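Local coordinates for NTD biosynthesis operon protein NtdA (Bacillus subtilis subsp. subtilis, PDB 4K2M), which catalyses the reversible pyridoxal phosphate-dependent transamination of 3-dehydro-glucose 6-phosphate with glutamate to give kanosamine 6-phosphate, on the pathway to the antibiotic precursor kanosamine, at residues V7-K12 with M17-H22; L136-N141 with K218-E223; L384-K389 with A398-V403. All blocks are in the same frame, centred on the assembly; numbering follows the deposited sequence.

Interaction 1: V7-K12 with M17-H22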
loop_
_atom_site.group_PDB
_atom_site.type_symbol
_atom_site.label_atom_id
_atom_site.label_comp_id
_atom_site.label_asym_id
_atom_site.label_seq_id
_atom_site.Cartn_x
_atom_site.Cartn_y
_atom_site.Cartn_z
ATOM N N VAL A 7 7.369 19.634 -34.405
ATOM C CA VAL A 7 6.623 18.530 -33.826
ATOM C C VAL A 7 7.073 18.426 -32.386
ATOM O O VAL A 7 8.152 17.911 -32.107
ATOM C CB VAL A 7 6.910 17.215 -34.571
ATOM C CG1 VAL A 7 6.107 16.056 -33.964
ATOM C CG2 VAL A 7 6.585 17.372 -36.050
ATOM N N LYS A 8 6.265 18.952 -31.468
ATOM C CA LYS A 8 6.625 18.925 -30.055
ATOM C C LYS A 8 6.400 17.513 -29.543
ATOM O O LYS A 8 5.264 17.019 -29.567
ATOM C CB LYS A 8 5.750 19.889 -29.256
ATOM C CG LYS A 8 5.901 21.353 -29.654
ATOM C CD LYS A 8 7.215 21.905 -29.134
ATOM C CE LYS A 8 7.922 22.740 -30.187
ATOM N NZ LYS A 8 7.224 24.022 -30.533
ATOM N N ILE A 9 7.463 16.862 -29.081
ATOM C CA ILE A 9 7.308 15.539 -28.486
ATOM C C ILE A 9 7.119 15.670 -26.981
ATOM O O ILE A 9 8.086 15.843 -26.238
ATOM C CB ILE A 9 8.491 14.623 -28.799
ATOM C CG1 ILE A 9 8.639 14.466 -30.312
ATOM C CG2 ILE A 9 8.304 13.264 -28.145
ATOM C CD1 ILE A 9 9.940 13.808 -30.736
ATOM N N SER A 10 5.862 15.597 -26.543
ATOM C CA SER A 10 5.529 15.662 -25.122
ATOM C C SER A 10 5.295 14.261 -24.587
ATOM O O SER A 10 5.303 14.037 -23.369
ATOM C CB SER A 10 4.255 16.459 -24.927
ATOM O OG SER A 10 3.213 15.866 -25.672
ATOM N N GLY A 11 5.053 13.324 -25.502
ATOM C CA GLY A 11 4.711 11.960 -25.140
ATOM C C GLY A 11 3.222 11.783 -24.888
ATOM O O GLY A 11 2.774 10.672 -24.571
ATOM N N LYS A 12 2.455 12.867 -25.016
ATOM C CA LYS A 12 1.017 12.809 -24.777
ATOM C C LYS A 12 0.296 12.305 -26.026
ATOM O O LYS A 12 0.869 12.255 -27.121
ATOM C CB LYS A 12 0.473 14.171 -24.325
ATOM C CG LYS A 12 1.235 14.757 -23.131
ATOM C CD LYS A 12 0.347 15.006 -21.940
ATOM C CE LYS A 12 1.172 15.093 -20.657
ATOM N NZ LYS A 12 2.109 16.252 -20.647
ATOM N N MET A 17 0.211 11.193 -32.002
ATOM C CA MET A 17 -0.409 10.927 -33.306
ATOM C C MET A 17 0.361 11.619 -34.407
ATOM O O MET A 17 0.516 11.082 -35.499
ATOM C CB MET A 17 -1.841 11.444 -33.370
ATOM C CG MET A 17 -2.881 10.401 -33.128
ATOM S SD MET A 17 -2.819 9.004 -34.270
ATOM C CE MET A 17 -4.108 8.153 -33.370
ATOM N N SER A 18 0.800 12.839 -34.132
ATOM C CA SER A 18 1.610 13.563 -35.099
ATOM C C SER A 18 2.962 12.882 -35.263
ATOM O O SER A 18 3.457 12.706 -36.387
ATOM C CB SER A 18 1.789 15.021 -34.672
ATOM O OG SER A 18 2.509 15.723 -35.667
ATOM N N LEU A 19 3.554 12.475 -34.141
ATOM C CA LEU A 19 4.864 11.817 -34.157
ATOM C C LEU A 19 4.817 10.527 -34.973
ATOM O O LEU A 19 5.776 10.177 -35.671
ATOM C CB LEU A 19 5.330 11.523 -32.720
ATOM C CG LEU A 19 6.745 10.962 -32.542
ATOM C CD1 LEU A 19 7.809 11.881 -33.168
ATOM C CD2 LEU A 19 7.045 10.732 -31.044
ATOM N N LEU A 20 3.688 9.824 -34.892
ATOM C CA LEU A 20 3.491 8.577 -35.632
ATOM C C LEU A 20 3.606 8.820 -37.132
ATOM O O LEU A 20 4.311 8.088 -37.840
ATOM C CB LEU A 20 2.112 7.986 -35.299
ATOM C CG LEU A 20 1.766 6.671 -36.007
ATOM C CD1 LEU A 20 2.736 5.577 -35.615
ATOM C CD2 LEU A 20 0.326 6.235 -35.720
ATOM N N LYS A 21 2.913 9.843 -37.619
ATOM C CA LYS A 21 3.037 10.200 -39.031
ATOM C C LYS A 21 4.478 10.541 -39.378
ATOM O O LYS A 21 4.984 10.145 -40.425
ATOM C CB LYS A 21 2.108 11.357 -39.361
ATOM C CG LYS A 21 0.653 11.002 -39.133
ATOM C CD LYS A 21 -0.242 12.223 -39.211
ATOM C CE LYS A 21 -1.608 11.916 -38.619
ATOM N NZ LYS A 21 -2.030 12.967 -37.654
ATOM N N HIS A 22 5.156 11.261 -38.492
ATOM C CA HIS A 22 6.512 11.705 -38.808
ATOM C C HIS A 22 7.552 10.602 -38.766
ATOM O O HIS A 22 8.488 10.586 -39.569
ATOM C CB HIS A 22 6.933 12.880 -37.919
ATOM C CG HIS A 22 6.346 14.187 -38.349
ATOM N ND1 HIS A 22 7.021 15.070 -39.166
ATOM C CD2 HIS A 22 5.137 14.746 -38.101
ATOM C CE1 HIS A 22 6.254 16.125 -39.393
ATOM N NE2 HIS A 22 5.108 15.952 -38.760
#
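Val7 and Ile9, on strand 7-9, meet the face of helix 13-24 that carries Ser18, Leu19 and His22. The tight part is a CH-pi contact: the methyl Val7 CG2 sits over one face of the His22 imidazole, 3.5 Å from the ring centroid and displaced toward the rim, so that His22 NE2 is its nearest ring atom at 3.4 Å. Deeper in, Ile9 and Leu19 meet at about a right angle, with Ile9 CD1 3.8 Å from Leu19 CD1. Leu19 extends its CG anti to the backbone N (chi1 -174°), which lets both of its methyls reach the isoleucine. Strand and helix are the first two elements of a beta-alpha-beta unit in the N-terminal domain, completed by the parallel strand 32-34; Leu32 of that strand touches Val7, Leu19 and His22, and Trp43 of helix 41-46 touches Ile9 and Leu19. The looser side lies at Ser18, where Val7 CG1 comes no nearer than 4.0 Å to Ser18 OG, a plain van der Waals approach. The His22 contact, though close, also lies toward this partly exposed side. Beyond the strand, Ser10 OG accepts from Lys12 N in an ST turn and also bonds Glu15.

Interaction 2: L136-N141 with K218-E223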
loop_
_atom_site.group_PDB
_atom_site.type_symbol
_atom_site.label_atom_id
_atom_site.label_comp_id
_atom_site.label_asym_id
_atom_site.label_seq_id
_atom_site.Cartn_x
_atom_site.Cartn_y
_atom_site.Cartn_z
ATOM N N LEU A 136 -13.580 11.508 -0.514
ATOM C CA LEU A 136 -13.696 12.040 0.835
ATOM C C LEU A 136 -13.206 13.485 0.928
ATOM O O LEU A 136 -13.834 14.317 1.595
ATOM C CB LEU A 136 -12.943 11.140 1.826
ATOM C CG LEU A 136 -13.527 9.741 1.984
ATOM C CD1 LEU A 136 -12.569 8.828 2.737
ATOM C CD2 LEU A 136 -14.877 9.780 2.725
ATOM N N ALA A 137 -12.085 13.787 0.278
ATOM C CA ALA A 137 -11.543 15.146 0.281
ATOM C C ALA A 137 -12.511 16.134 -0.354
ATOM O O ALA A 137 -12.584 17.288 0.060
ATOM C CB ALA A 137 -10.163 15.205 -0.416
ATOM N N LEU A 138 -13.247 15.671 -1.360
ATOM C CA LEU A 138 -14.255 16.488 -2.034
ATOM C C LEU A 138 -15.525 16.640 -1.197
ATOM O O LEU A 138 -16.459 17.326 -1.598
ATOM C CB LEU A 138 -14.614 15.870 -3.384
ATOM C CG LEU A 138 -13.670 16.143 -4.554
ATOM C CD1 LEU A 138 -13.982 15.196 -5.721
ATOM C CD2 LEU A 138 -13.814 17.591 -5.014
ATOM N N GLY A 139 -15.562 15.998 -0.037
ATOM C CA GLY A 139 -16.670 16.184 0.891
ATOM C C GLY A 139 -17.748 15.124 0.836
ATOM O O GLY A 139 -18.870 15.371 1.295
ATOM N N LEU A 140 -17.434 13.950 0.286
ATOM C CA LEU A 140 -18.437 12.879 0.231
ATOM C C LEU A 140 -18.911 12.489 1.622
ATOM O O LEU A 140 -18.100 12.172 2.495
ATOM C CB LEU A 140 -17.919 11.618 -0.483
ATOM C CG LEU A 140 -19.010 10.537 -0.615
ATOM C CD1 LEU A 140 -18.979 9.855 -1.974
ATOM C CD2 LEU A 140 -18.941 9.475 0.499
ATOM N N ASN A 141 -20.228 12.487 1.806
ATOM C CA ASN A 141 -20.856 12.004 3.037
ATOM C C ASN A 141 -21.618 10.717 2.753
ATOM O O ASN A 141 -22.050 10.502 1.625
ATOM C CB ASN A 141 -21.822 13.060 3.563
ATOM C CG ASN A 141 -21.120 14.342 3.941
ATOM O OD1 ASN A 141 -20.096 14.319 4.631
ATOM N ND2 ASN A 141 -21.650 15.466 3.479
ATOM N N LYS A 218 -24.237 21.557 -10.217
ATOM C CA LYS A 218 -23.349 21.806 -9.086
ATOM C C LYS A 218 -22.808 20.494 -8.539
ATOM O O LYS A 218 -22.796 20.275 -7.324
ATOM C CB LYS A 218 -24.060 22.610 -7.984
ATOM C CG LYS A 218 -24.251 24.088 -8.347
ATOM C CD LYS A 218 -22.949 24.847 -8.174
ATOM C CE LYS A 218 -22.955 26.173 -8.920
ATOM N NZ LYS A 218 -21.588 26.784 -8.911
ATOM N N LEU A 219 -22.384 19.618 -9.449
ATOM C CA LEU A 219 -21.751 18.355 -9.056
ATOM C C LEU A 219 -20.233 18.493 -9.154
ATOM O O LEU A 219 -19.715 19.322 -9.902
ATOM C CB LEU A 219 -22.224 17.215 -9.966
ATOM C CG LEU A 219 -23.747 17.120 -10.131
ATOM C CD1 LEU A 219 -24.137 16.009 -11.111
ATOM C CD2 LEU A 219 -24.392 16.866 -8.798
ATOM N N LYS A 220 -19.521 17.683 -8.377
ATOM C CA LYS A 220 -18.069 17.588 -8.484
ATOM C C LYS A 220 -17.721 16.443 -9.423
ATOM O O LYS A 220 -18.446 15.449 -9.500
ATOM C CB LYS A 220 -17.482 17.300 -7.102
ATOM C CG LYS A 220 -17.746 18.414 -6.101
ATOM C CD LYS A 220 -16.990 19.667 -6.502
ATOM C CE LYS A 220 -17.311 20.817 -5.560
ATOM N NZ LYS A 220 -17.254 20.355 -4.145
ATOM N N VAL A 221 -16.605 16.579 -10.125
ATOM C CA VAL A 221 -16.184 15.565 -11.084
ATOM C C VAL A 221 -14.848 15.006 -10.630
ATOM O O VAL A 221 -13.856 15.731 -10.526
ATOM C CB VAL A 221 -16.028 16.141 -12.487
ATOM C CG1 VAL A 221 -15.466 15.085 -13.435
ATOM C CG2 VAL A 221 -17.360 16.650 -13.011
ATOM N N ILE A 222 -14.829 13.717 -10.335
ATOM C CA ILE A 222 -13.568 13.072 -10.034
ATOM C C ILE A 222 -13.400 12.015 -11.101
ATOM O O ILE A 222 -14.266 11.150 -11.264
ATOM C CB ILE A 222 -13.562 12.472 -8.603
ATOM C CG1 ILE A 222 -12.354 11.547 -8.408
ATOM C CG2 ILE A 222 -14.890 11.761 -8.286
ATOM C CD1 ILE A 222 -12.102 11.182 -6.929
ATOM N N GLU A 223 -12.309 12.087 -11.853
ATOM C CA GLU A 223 -12.169 11.177 -12.981
ATOM C C GLU A 223 -11.223 10.045 -12.621
ATOM O O GLU A 223 -10.206 10.254 -11.954
ATOM C CB GLU A 223 -11.688 11.911 -14.227
ATOM C CG GLU A 223 -10.315 12.508 -14.075
ATOM C CD GLU A 223 -9.863 13.284 -15.285
ATOM O OE1 GLU A 223 -10.483 13.166 -16.365
ATOM O OE2 GLU A 223 -8.863 14.017 -15.151
HETATM O O HOH W 1 -15.148 20.269 -2.271
#
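Leu138 reaches strand 220-224 with its two methyls, each meeting a different residue. Leu138 CD1 rests 4.0 Å from Ile222 CB, deep in the contact, while Leu138 CD2 lies 4.1 Å from Lys220 CD, against the aliphatic part of the lysine near the surface. The leucine thus straddles two residues whose CB atoms project from the same side of the strand. Lys220 is bent at chi2 (-67°) and again at chi4 (46°), which folds its chain past the leucine and brings Lys220 NZ within 4.0 Å of Leu138 O. That gap is too long for a direct bond and is bridged by a water: Lys220 NZ donates to it over 2.8 Å, and the water donates in turn to Leu138 O at 3.3 Å. The polar link lies on the side of the exposed lysine, beside the apolar packing. Leu138 owes its position to the end of helix 127-137, a Schellman motif in which Gly139 takes a positive phi (98°) and its N bonds back to Leu136 O at 2.9 Å. In the aspartate aminotransferase fold of this enzyme, the contact sets that helix end against the central mixed sheet. Further out, Phe194 on the neighbouring strand 192-195 touches both Leu138 and Lys220, and Leu267 of helix 265-275 also packs on Leu138. Backbone bonds from Lys220 and Ile222 to Ile195 hold the two strands in place.

Interaction 3: L384-K389 with A398-V403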
loop_
_atom_site.group_PDB
_atom_site.type_symbol
_atom_site.label_atom_id
_atom_site.label_comp_id
_atom_site.label_asym_id
_atom_site.label_seq_id
_atom_site.Cartn_x
_atom_site.Cartn_y
_atom_site.Cartn_z
ATOM N N LEU A 384 -20.246 -7.217 -14.988
ATOM C CA LEU A 384 -20.609 -5.804 -14.828
ATOM C C LEU A 384 -21.029 -5.521 -13.380
ATOM O O LEU A 384 -21.490 -6.426 -12.699
ATOM C CB LEU A 384 -21.751 -5.468 -15.775
ATOM C CG LEU A 384 -21.353 -5.613 -17.244
ATOM C CD1 LEU A 384 -22.582 -5.391 -18.127
ATOM C CD2 LEU A 384 -20.280 -4.600 -17.570
ATOM N N SER A 385 -20.869 -4.281 -12.917
ATOM C CA SER A 385 -21.131 -3.922 -11.520
ATOM C C SER A 385 -22.515 -4.340 -11.009
ATOM O O SER A 385 -22.645 -4.856 -9.902
ATOM C CB SER A 385 -20.971 -2.409 -11.322
ATOM O OG SER A 385 -19.655 -2.013 -11.659
ATOM N N HIS A 386 -23.542 -4.097 -11.815
ATOM C CA HIS A 386 -24.922 -4.359 -11.393
ATOM C C HIS A 386 -25.300 -5.835 -11.522
ATOM O O HIS A 386 -26.435 -6.225 -11.246
ATOM C CB HIS A 386 -25.893 -3.467 -12.170
ATOM C CG HIS A 386 -25.939 -3.749 -13.639
ATOM N ND1 HIS A 386 -24.809 -3.793 -14.427
ATOM C CD2 HIS A 386 -26.988 -3.981 -14.468
ATOM C CE1 HIS A 386 -25.156 -4.057 -15.673
ATOM N NE2 HIS A 386 -26.473 -4.169 -15.729
ATOM N N MET A 387 -24.335 -6.659 -11.918
ATOM C CA MET A 387 -24.564 -8.094 -12.102
ATOM C C MET A 387 -23.686 -8.925 -11.176
ATOM O O MET A 387 -23.659 -10.150 -11.256
ATOM C CB MET A 387 -24.343 -8.477 -13.565
ATOM C CG MET A 387 -25.281 -7.703 -14.495
ATOM S SD MET A 387 -25.053 -8.097 -16.230
ATOM C CE MET A 387 -25.591 -9.820 -16.270
ATOM N N GLN A 388 -22.970 -8.256 -10.280
ATOM C CA GLN A 388 -22.155 -8.973 -9.306
ATOM C C GLN A 388 -23.072 -9.659 -8.286
ATOM O O GLN A 388 -24.106 -9.111 -7.898
ATOM C CB GLN A 388 -21.198 -8.014 -8.581
ATOM C CG GLN A 388 -20.079 -7.424 -9.449
ATOM C CD GLN A 388 -18.924 -8.386 -9.688
ATOM O OE1 GLN A 388 -18.995 -9.567 -9.328
ATOM N NE2 GLN A 388 -17.835 -7.880 -10.292
ATOM N N LYS A 389 -22.702 -10.852 -7.839
ATOM C CA LYS A 389 -23.591 -11.594 -6.935
ATOM C C LYS A 389 -23.288 -11.277 -5.477
ATOM O O LYS A 389 -22.692 -12.079 -4.749
ATOM C CB LYS A 389 -23.486 -13.100 -7.209
ATOM C CG LYS A 389 -24.205 -13.534 -8.499
ATOM C CD LYS A 389 -23.698 -14.889 -9.000
ATOM C CE LYS A 389 -24.649 -15.526 -10.018
ATOM N NZ LYS A 389 -24.730 -14.789 -11.315
ATOM N N ALA A 398 -31.577 -4.435 -8.208
ATOM C CA ALA A 398 -32.536 -5.237 -8.971
ATOM C C ALA A 398 -33.468 -4.374 -9.822
ATOM O O ALA A 398 -33.985 -3.352 -9.364
ATOM C CB ALA A 398 -33.341 -6.124 -8.049
ATOM N N GLY A 399 -33.687 -4.787 -11.065
ATOM C CA GLY A 399 -34.493 -3.998 -11.979
ATOM C C GLY A 399 -33.686 -3.022 -12.818
ATOM O O GLY A 399 -34.219 -2.378 -13.718
ATOM N N LEU A 400 -32.392 -2.908 -12.535
ATOM C CA LEU A 400 -31.526 -2.008 -13.293
ATOM C C LEU A 400 -31.187 -2.653 -14.626
ATOM O O LEU A 400 -30.718 -3.791 -14.662
ATOM C CB LEU A 400 -30.250 -1.747 -12.477
ATOM C CG LEU A 400 -29.088 -0.882 -12.957
ATOM C CD1 LEU A 400 -29.572 0.410 -13.497
ATOM C CD2 LEU A 400 -28.157 -0.611 -11.789
ATOM N N GLN A 401 -31.432 -1.946 -15.726
ATOM C CA GLN A 401 -30.998 -2.432 -17.037
ATOM C C GLN A 401 -30.165 -1.357 -17.693
ATOM O O GLN A 401 -30.546 -0.183 -17.731
ATOM C CB GLN A 401 -32.181 -2.784 -17.945
ATOM C CG GLN A 401 -33.163 -3.820 -17.369
ATOM C CD GLN A 401 -34.079 -4.399 -18.439
ATOM O OE1 GLN A 401 -33.616 -4.900 -19.461
ATOM N NE2 GLN A 401 -35.382 -4.317 -18.214
ATOM N N LEU A 402 -29.015 -1.761 -18.215
ATOM C CA LEU A 402 -28.134 -0.835 -18.886
ATOM C C LEU A 402 -27.921 -1.452 -20.249
ATOM O O LEU A 402 -26.992 -2.223 -20.431
ATOM C CB LEU A 402 -26.808 -0.738 -18.119
ATOM C CG LEU A 402 -26.929 -0.187 -16.690
ATOM C CD1 LEU A 402 -25.635 -0.437 -15.922
ATOM C CD2 LEU A 402 -27.237 1.297 -16.710
ATOM N N VAL A 403 -28.804 -1.128 -21.195
ATOM C CA VAL A 403 -28.877 -1.866 -22.461
ATOM C C VAL A 403 -27.577 -1.864 -23.254
ATOM O O VAL A 403 -27.124 -2.916 -23.735
ATOM C CB VAL A 403 -30.008 -1.328 -23.368
ATOM C CG1 VAL A 403 -30.051 -2.111 -24.663
ATOM C CG2 VAL A 403 -31.354 -1.422 -22.651
#
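The 384-389 backbone makes a 3-10 turn over residues 385-387, closed by Met387 N to Leu384 O, and faces the irregular 398-403 segment with His386 and Leu400 nearest in the backbone, their CA atoms 7.3 Å apart. His386 carries the contact. Its CG stands between the backbone N and the carbonyl carbon (chi1 65°), which directs the imidazole across to Leu400 and Leu402. The methyl Leu402 CD1 lies over the centre of one ring face in a CH-pi contact, 3.7 Å from the centroid and 11° off the ring normal. Met387 CG covers the opposite face, so the imidazole is held between a methyl and a methylene. Leu400 meets the residue at its base and edge: Leu400 CD2 packs 3.7 Å from His386 CB, and Leu400 O lies in the ring plane, 3.7 Å from His386 CD2. The two segments flank helix 391-396, so the contact brings together the two ends of the connection that carries this helix in the aminotransferase fold of the DegT/DnrJ/EryC1 family. The polar end of the histidine turns to the following helix, 403-411, where His386 NE2 is hydrogen-bonded to Glu406 OE2. The same carboxylate oxygen accepts from the backbone N of Leu402, the N-cap residue of that helix; Glu406 therefore ties the ring to the residue that packs on it, and its charge would be expected to polarise the imidazole. Tyr169 of strand 166-169 touches both Leu400 and Leu402. Just past the turn, Gln388 is hydrogen-bonded to Asn285 O and Lys287 N of the second subunit.

Interaction 1 belongs to the additional N-terminal domain, whereas interactions 2 and 3 both lie in the aminotransferase family region. The centres of interactions 1 and 3 are about 41 Å apart, on opposite sides of the chain's centre; those of interactions 2 and 3 are about 24 Å apart, and none of the three touches another. In interaction 2 the Ile222 side chain is about 10 Å from the bound external aldimine of kanosamine 6-phosphate and from Gly127 of the cofactor site. In interaction 3 the His386 side chain is about 11 Å from that of Tyr381, which binds substrate. Interaction 1 is remote from the known binding sites.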